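Local coordinates for protein UDP-galactopyranose mutase (Deinococcus radiodurans, PDB 3HDQ) that binds FAD and UDP-galactopyranose and probably catalyses the interconversion of UDP-galactopyranose and UDP-galactofuranose, at residues D266-K271 and E350-A355; D127-L132 and E144-V149. One frame throughout, in Å; residues are numbered along the deposited sequence.

Interaction 1. Residues D266-K271 and E350-A355; sequences DFCYGK and EALADA
L352 meets Y269 and C268 through apolar contacts alone, a small example of how one branched side chain of a helix can pack against two residues of a surface turn. The leucine and the tyrosine approach from opposite directions. CD1 of L352 comes obliquely to the phenol ring, 3.3 Å from CE2 of Y269, which is tight for two carbons. The hydroxyl end also takes part, with OH of Y269 3.7 Å from CG of L352. With CG anti to its carbonyl carbon (chi1 -61°), the tyrosine carries its ring toward helix 340-355. The same leucine methyl, CD1, lies 3.6 Å from SG of C268, so it is shared between ring and sulfur. That sulfur also stands 3.8 Å above one face of the Y269 ring, displaced toward the rim.

The backbone that presents the two residues is a type I beta turn from F267 to G270, closed by the 2.8 Å bond from G270 N to F267 O, with C268 and Y269 at its two central positions. It takes over from the Schellman motif that ends helix 261-264, with D266 as the C-prime residue and F267 belonging to both. At the backbone angles of G270, a side chain would press against the carbonyl O of Y269.

Polar and aromatic contacts come from just before the leucine's turn of helix: Y349 OH is hydrogen-bonded to Y269 N and G270 O, its ring meets Y269 edge-to-face, and K348 adds a cation-pi contact. Cutting Y269 back to an alanine would probably open a gap beside L352 CD1 and leave K348 without its aromatic partner.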
loop_
_atom_site.group_PDB
_atom_site.type_symbol
_atom_site.label_atom_id
_atom_site.label_comp_id
_atom_site.label_asym_id
_atom_site.label_seq_id
_atom_site.Cartn_x
_atom_site.Cartn_y
_atom_site.Cartn_z
ATOM N N ASP A 266 11.041 7.679 -28.849
ATOM C CA ASP A 266 10.402 8.936 -29.240
ATOM C C ASP A 266 9.472 8.808 -30.451
ATOM O O ASP A 266 9.368 9.735 -31.255
ATOM C CB ASP A 266 11.459 10.017 -29.515
ATOM C CG ASP A 266 12.234 10.423 -28.262
ATOM O OD1 ASP A 266 11.667 10.386 -27.145
ATOM O OD2 ASP A 266 13.421 10.797 -28.399
ATOM N N PHE A 267 8.803 7.663 -30.577
ATOM C CA PHE A 267 7.862 7.438 -31.674
ATOM C C PHE A 267 8.480 7.778 -33.032
ATOM O O PHE A 267 7.786 8.215 -33.951
ATOM C CB PHE A 267 6.577 8.240 -31.438
ATOM C CG PHE A 267 6.036 8.113 -30.031
ATOM C CD1 PHE A 267 5.277 7.010 -29.655
ATOM C CD2 PHE A 267 6.304 9.089 -29.078
ATOM C CE1 PHE A 267 4.784 6.888 -28.357
ATOM C CE2 PHE A 267 5.816 8.980 -27.781
ATOM C CZ PHE A 267 5.056 7.872 -27.416
ATOM N N CYS A 268 9.788 7.567 -33.148
ATOM C CA CYS A 268 10.526 7.913 -34.363
ATOM C C CYS A 268 10.038 7.190 -35.627
ATOM O O CYS A 268 10.354 7.605 -36.740
ATOM C CB CYS A 268 12.040 7.723 -34.168
ATOM S SG CYS A 268 12.626 6.009 -34.100
ATOM N N TYR A 269 9.269 6.118 -35.466
ATOM C CA TYR A 269 8.685 5.454 -36.629
ATOM C C TYR A 269 7.167 5.575 -36.635
ATOM O O TYR A 269 6.499 4.869 -37.376
ATOM C CB TYR A 269 9.059 3.970 -36.703
ATOM C CG TYR A 269 10.538 3.659 -36.820
ATOM C CD1 TYR A 269 11.275 4.066 -37.922
ATOM C CD2 TYR A 269 11.188 2.928 -35.836
ATOM C CE1 TYR A 269 12.631 3.767 -38.031
ATOM C CE2 TYR A 269 12.537 2.624 -35.932
ATOM C CZ TYR A 269 13.254 3.050 -37.028
ATOM O OH TYR A 269 14.593 2.750 -37.121
ATOM N N GLY A 270 6.626 6.459 -35.806
ATOM C CA GLY A 270 5.185 6.578 -35.667
ATOM C C GLY A 270 4.655 5.785 -34.481
ATOM O O GLY A 270 5.393 5.028 -33.847
ATOM N N LYS A 271 3.372 5.954 -34.176
ATOM C CA LYS A 271 2.789 5.328 -32.996
ATOM C C LYS A 271 2.558 3.824 -33.179
ATOM O O LYS A 271 1.894 3.414 -34.126
ATOM C CB LYS A 271 1.478 6.025 -32.620
ATOM C CG LYS A 271 0.853 5.497 -31.327
ATOM C CD LYS A 271 1.693 5.870 -30.099
ATOM C CE LYS A 271 1.119 5.277 -28.805
ATOM N NZ LYS A 271 1.416 3.820 -28.674
ATOM N N GLU A 350 12.217 -2.954 -32.775
ATOM C CA GLU A 350 12.982 -4.070 -32.246
ATOM C C GLU A 350 14.439 -4.028 -32.702
ATOM O O GLU A 350 15.341 -4.395 -31.947
ATOM C CB GLU A 350 12.327 -5.384 -32.669
ATOM C CG GLU A 350 13.057 -6.637 -32.207
ATOM C CD GLU A 350 12.318 -7.920 -32.594
ATOM O OE1 GLU A 350 12.414 -8.914 -31.846
ATOM O OE2 GLU A 350 11.628 -7.931 -33.639
ATOM N N ALA A 351 14.665 -3.595 -33.942
ATOM C CA ALA A 351 16.024 -3.443 -34.457
ATOM C C ALA A 351 16.740 -2.352 -33.681
ATOM O O ALA A 351 17.918 -2.481 -33.363
ATOM C CB ALA A 351 16.011 -3.112 -35.945
ATOM N N LEU A 352 16.023 -1.276 -33.379
ATOM C CA LEU A 352 16.563 -0.219 -32.529
ATOM C C LEU A 352 16.880 -0.766 -31.136
ATOM O O LEU A 352 17.974 -0.559 -30.618
ATOM C CB LEU A 352 15.590 0.959 -32.428
ATOM C CG LEU A 352 15.498 1.845 -33.663
ATOM C CD1 LEU A 352 14.563 3.017 -33.405
ATOM C CD2 LEU A 352 16.893 2.333 -34.074
ATOM N N ALA A 353 15.925 -1.484 -30.547
ATOM C CA ALA A 353 16.121 -2.081 -29.229
ATOM C C ALA A 353 17.366 -2.955 -29.190
ATOM O O ALA A 353 18.220 -2.774 -28.329
ATOM C CB ALA A 353 14.884 -2.889 -28.804
ATOM N N ASP A 354 17.450 -3.910 -30.116
ATOM C CA ASP A 354 18.550 -4.876 -30.146
ATOM C C ASP A 354 19.893 -4.173 -30.260
ATOM O O ASP A 354 20.932 -4.720 -29.872
ATOM C CB ASP A 354 18.403 -5.842 -31.332
ATOM C CG ASP A 354 17.244 -6.826 -31.166
ATOM O OD1 ASP A 354 16.854 -7.438 -32.183
ATOM O OD2 ASP A 354 16.723 -6.992 -30.036
ATOM N N ALA A 355 19.869 -2.963 -30.806
ATOM C CA ALA A 355 21.099 -2.232 -31.043
ATOM C C ALA A 355 21.461 -1.322 -29.870
ATOM O O ALA A 355 22.620 -0.948 -29.712
ATOM C CB ALA A 355 20.988 -1.428 -32.326
#

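Interaction 2. Residues D127-L132 and E144-V149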
loop_
_atom_site.group_PDB
_atom_site.type_symbol
_atom_site.label_atom_id
_atom_site.label_comp_id
_atom_site.label_asym_id
_atom_site.label_seq_id
_atom_site.Cartn_x
_atom_site.Cartn_y
_atom_site.Cartn_z
ATOM N N ASP A 127 -21.449 -28.633 -23.171
ATOM C CA ASP A 127 -22.622 -28.062 -22.506
ATOM C C ASP A 127 -23.042 -26.766 -23.182
ATOM O O ASP A 127 -24.237 -26.477 -23.292
ATOM C CB ASP A 127 -22.352 -27.802 -21.008
ATOM C CG ASP A 127 -22.032 -29.077 -20.237
ATOM O OD1 ASP A 127 -22.749 -30.079 -20.412
ATOM O OD2 ASP A 127 -21.069 -29.075 -19.442
ATOM N N THR A 128 -22.062 -25.981 -23.625
ATOM C CA THR A 128 -22.364 -24.735 -24.336
ATOM C C THR A 128 -23.223 -24.995 -25.577
ATOM O O THR A 128 -24.227 -24.319 -25.812
ATOM C CB THR A 128 -21.089 -23.996 -24.794
ATOM O OG1 THR A 128 -20.228 -23.769 -23.669
ATOM C CG2 THR A 128 -21.460 -22.670 -25.416
ATOM N N VAL A 129 -22.808 -25.966 -26.380
ATOM C CA VAL A 129 -23.540 -26.318 -27.591
ATOM C C VAL A 129 -24.928 -26.907 -27.266
ATOM O O VAL A 129 -25.942 -26.450 -27.792
ATOM C CB VAL A 129 -22.725 -27.294 -28.460
ATOM C CG1 VAL A 129 -23.532 -27.742 -29.677
ATOM C CG2 VAL A 129 -21.406 -26.640 -28.878
ATOM N N ASN A 130 -24.970 -27.913 -26.398
ATOM C CA ASN A 130 -26.244 -28.485 -26.008
ATOM C C ASN A 130 -27.213 -27.421 -25.494
ATOM O O ASN A 130 -28.357 -27.367 -25.913
ATOM C CB ASN A 130 -26.042 -29.613 -24.988
ATOM C CG ASN A 130 -25.529 -30.902 -25.638
ATOM O OD1 ASN A 130 -25.674 -31.098 -26.848
ATOM N ND2 ASN A 130 -24.931 -31.780 -24.838
ATOM N N ARG A 131 -26.746 -26.547 -24.613
ATOM C CA ARG A 131 -27.640 -25.582 -24.005
ATOM C C ARG A 131 -28.107 -24.526 -24.995
ATOM O O ARG A 131 -29.254 -24.064 -24.924
ATOM C CB ARG A 131 -27.013 -24.949 -22.750
ATOM C CG ARG A 131 -26.856 -25.927 -21.575
ATOM C CD ARG A 131 -26.233 -25.260 -20.350
ATOM N NE ARG A 131 -27.043 -24.125 -19.915
ATOM C CZ ARG A 131 -26.605 -23.112 -19.170
ATOM N NH1 ARG A 131 -25.339 -23.068 -18.748
ATOM N NH2 ARG A 131 -27.443 -22.134 -18.848
ATOM N N LEU A 132 -27.229 -24.151 -25.922
ATOM C CA LEU A 132 -27.538 -23.086 -26.867
ATOM C C LEU A 132 -28.606 -23.515 -27.870
ATOM O O LEU A 132 -29.537 -22.759 -28.149
ATOM C CB LEU A 132 -26.277 -22.615 -27.611
ATOM C CG LEU A 132 -26.495 -21.432 -28.571
ATOM C CD1 LEU A 132 -26.843 -20.172 -27.797
ATOM C CD2 LEU A 132 -25.282 -21.184 -29.452
ATOM N N GLU A 144 -18.179 -34.428 -34.283
ATOM C CA GLU A 144 -18.721 -34.628 -35.617
ATOM C C GLU A 144 -19.561 -33.412 -35.997
ATOM O O GLU A 144 -19.476 -32.901 -37.116
ATOM C CB GLU A 144 -19.530 -35.925 -35.660
ATOM C CG GLU A 144 -18.909 -37.022 -34.788
ATOM C CD GLU A 144 -19.545 -38.391 -34.982
ATOM O OE1 GLU A 144 -19.283 -39.027 -36.031
ATOM O OE2 GLU A 144 -20.286 -38.839 -34.072
ATOM N N PHE A 145 -20.354 -32.935 -35.044
ATOM C CA PHE A 145 -21.120 -31.713 -35.230
ATOM C C PHE A 145 -20.224 -30.543 -35.641
ATOM O O PHE A 145 -20.512 -29.868 -36.625
ATOM C CB PHE A 145 -21.894 -31.355 -33.958
ATOM C CG PHE A 145 -22.607 -30.036 -34.041
ATOM C CD1 PHE A 145 -23.834 -29.941 -34.670
ATOM C CD2 PHE A 145 -22.040 -28.889 -33.508
ATOM C CE1 PHE A 145 -24.493 -28.736 -34.757
ATOM C CE2 PHE A 145 -22.691 -27.677 -33.592
ATOM C CZ PHE A 145 -23.924 -27.598 -34.213
ATOM N N PHE A 146 -19.150 -30.304 -34.888
ATOM C CA PHE A 146 -18.204 -29.222 -35.219
ATOM C C PHE A 146 -17.648 -29.397 -36.640
ATOM O O PHE A 146 -17.610 -28.448 -37.429
ATOM C CB PHE A 146 -17.043 -29.158 -34.213
ATOM C CG PHE A 146 -17.390 -28.484 -32.906
ATOM C CD1 PHE A 146 -18.366 -27.495 -32.848
ATOM C CD2 PHE A 146 -16.713 -28.820 -31.737
ATOM C CE1 PHE A 146 -18.676 -26.872 -31.647
ATOM C CE2 PHE A 146 -17.012 -28.188 -30.529
ATOM C CZ PHE A 146 -17.999 -27.219 -30.489
ATOM N N ALA A 147 -17.220 -30.620 -36.945
ATOM C CA ALA A 147 -16.749 -30.979 -38.278
ATOM C C ALA A 147 -17.745 -30.573 -39.363
ATOM O O ALA A 147 -17.358 -30.093 -40.428
ATOM C CB ALA A 147 -16.467 -32.480 -38.348
ATOM N N SER A 148 -19.031 -30.744 -39.073
ATOM C CA SER A 148 -20.084 -30.507 -40.059
ATOM C C SER A 148 -20.421 -29.027 -40.302
ATOM O O SER A 148 -21.084 -28.706 -41.288
ATOM C CB SER A 148 -21.359 -31.262 -39.666
ATOM O OG SER A 148 -22.203 -30.468 -38.838
ATOM N N VAL A 149 -20.003 -28.127 -39.413
ATOM C CA VAL A 149 -20.276 -26.703 -39.637
ATOM C C VAL A 149 -18.996 -25.925 -39.946
ATOM O O VAL A 149 -19.039 -24.798 -40.443
ATOM C CB VAL A 149 -21.013 -26.038 -38.447
ATOM C CG1 VAL A 149 -22.440 -26.578 -38.319
ATOM C CG2 VAL A 149 -20.231 -26.227 -37.153
#
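Two consecutive helices, 126-133 and 139-149, pack in the part of the mutase that also holds helix 159-184, and here V129 of the first meets F145 and F146 of the second. The contact illustrates how a beta-branched residue can serve two neighbours at once. CG1 of V129 is 4.0 Å from CE2 of F145, while CG2 of V129 lies 3.8 Å from CZ of F146. Both methyls reach their rings obliquely, at ordinary van der Waals spacing. The valine torsion settles which methyl faces which ring: with CG1 anti to the backbone N (chi1 176°), that branch is turned to the F145 side and CG2 is left for F146.

The two rings leave adjacent positions with different first torsions. F145 points toward helix 126-133 from its CA, whereas F146 starts off to one side and brings only its far end, CE1 and CZ, to the valine. Beyond the rings, the F145 carbonyl accepts the hydroxyl of S148, OG to O 2.8 Å, a bond from one turn further along the helix.

L135 and L137, in the connecting loop, touch V129 and F145 respectively. F146 also packs on V167 and L171, and T128 on F175, a UDP-binding residue. Such apolar packing belongs to the helical domain of UDP-galactopyranose mutases, here with helices 126-133 and 139-149 set against helix 159-184, which carries UDP-binding residues.

Interaction 2 comes first along the chain and closes before interaction 1 opens. Their centres are 46 Å apart and their nearest atoms about 35 Å apart. They share no helix or strand: interaction 2 joins helices 126-133 and 139-149, interaction 1 helix 340-355 and the loop between helix 261-264 and strand 274-284. Interaction 2 lies beside helix 159-184, whose F175, Y179, T180 and W184 bind UDP. Interaction 1 lies on the FAD side, where helix 340-355 leads into strand 359-361, an outer strand of the five-stranded parallel sheet; the side chain of L352 is about 12 Å from that of the FAD-binding Y243. The pair thus marks separate packing regions, one near the substrate's nucleotide and one in the cofactor-binding portion.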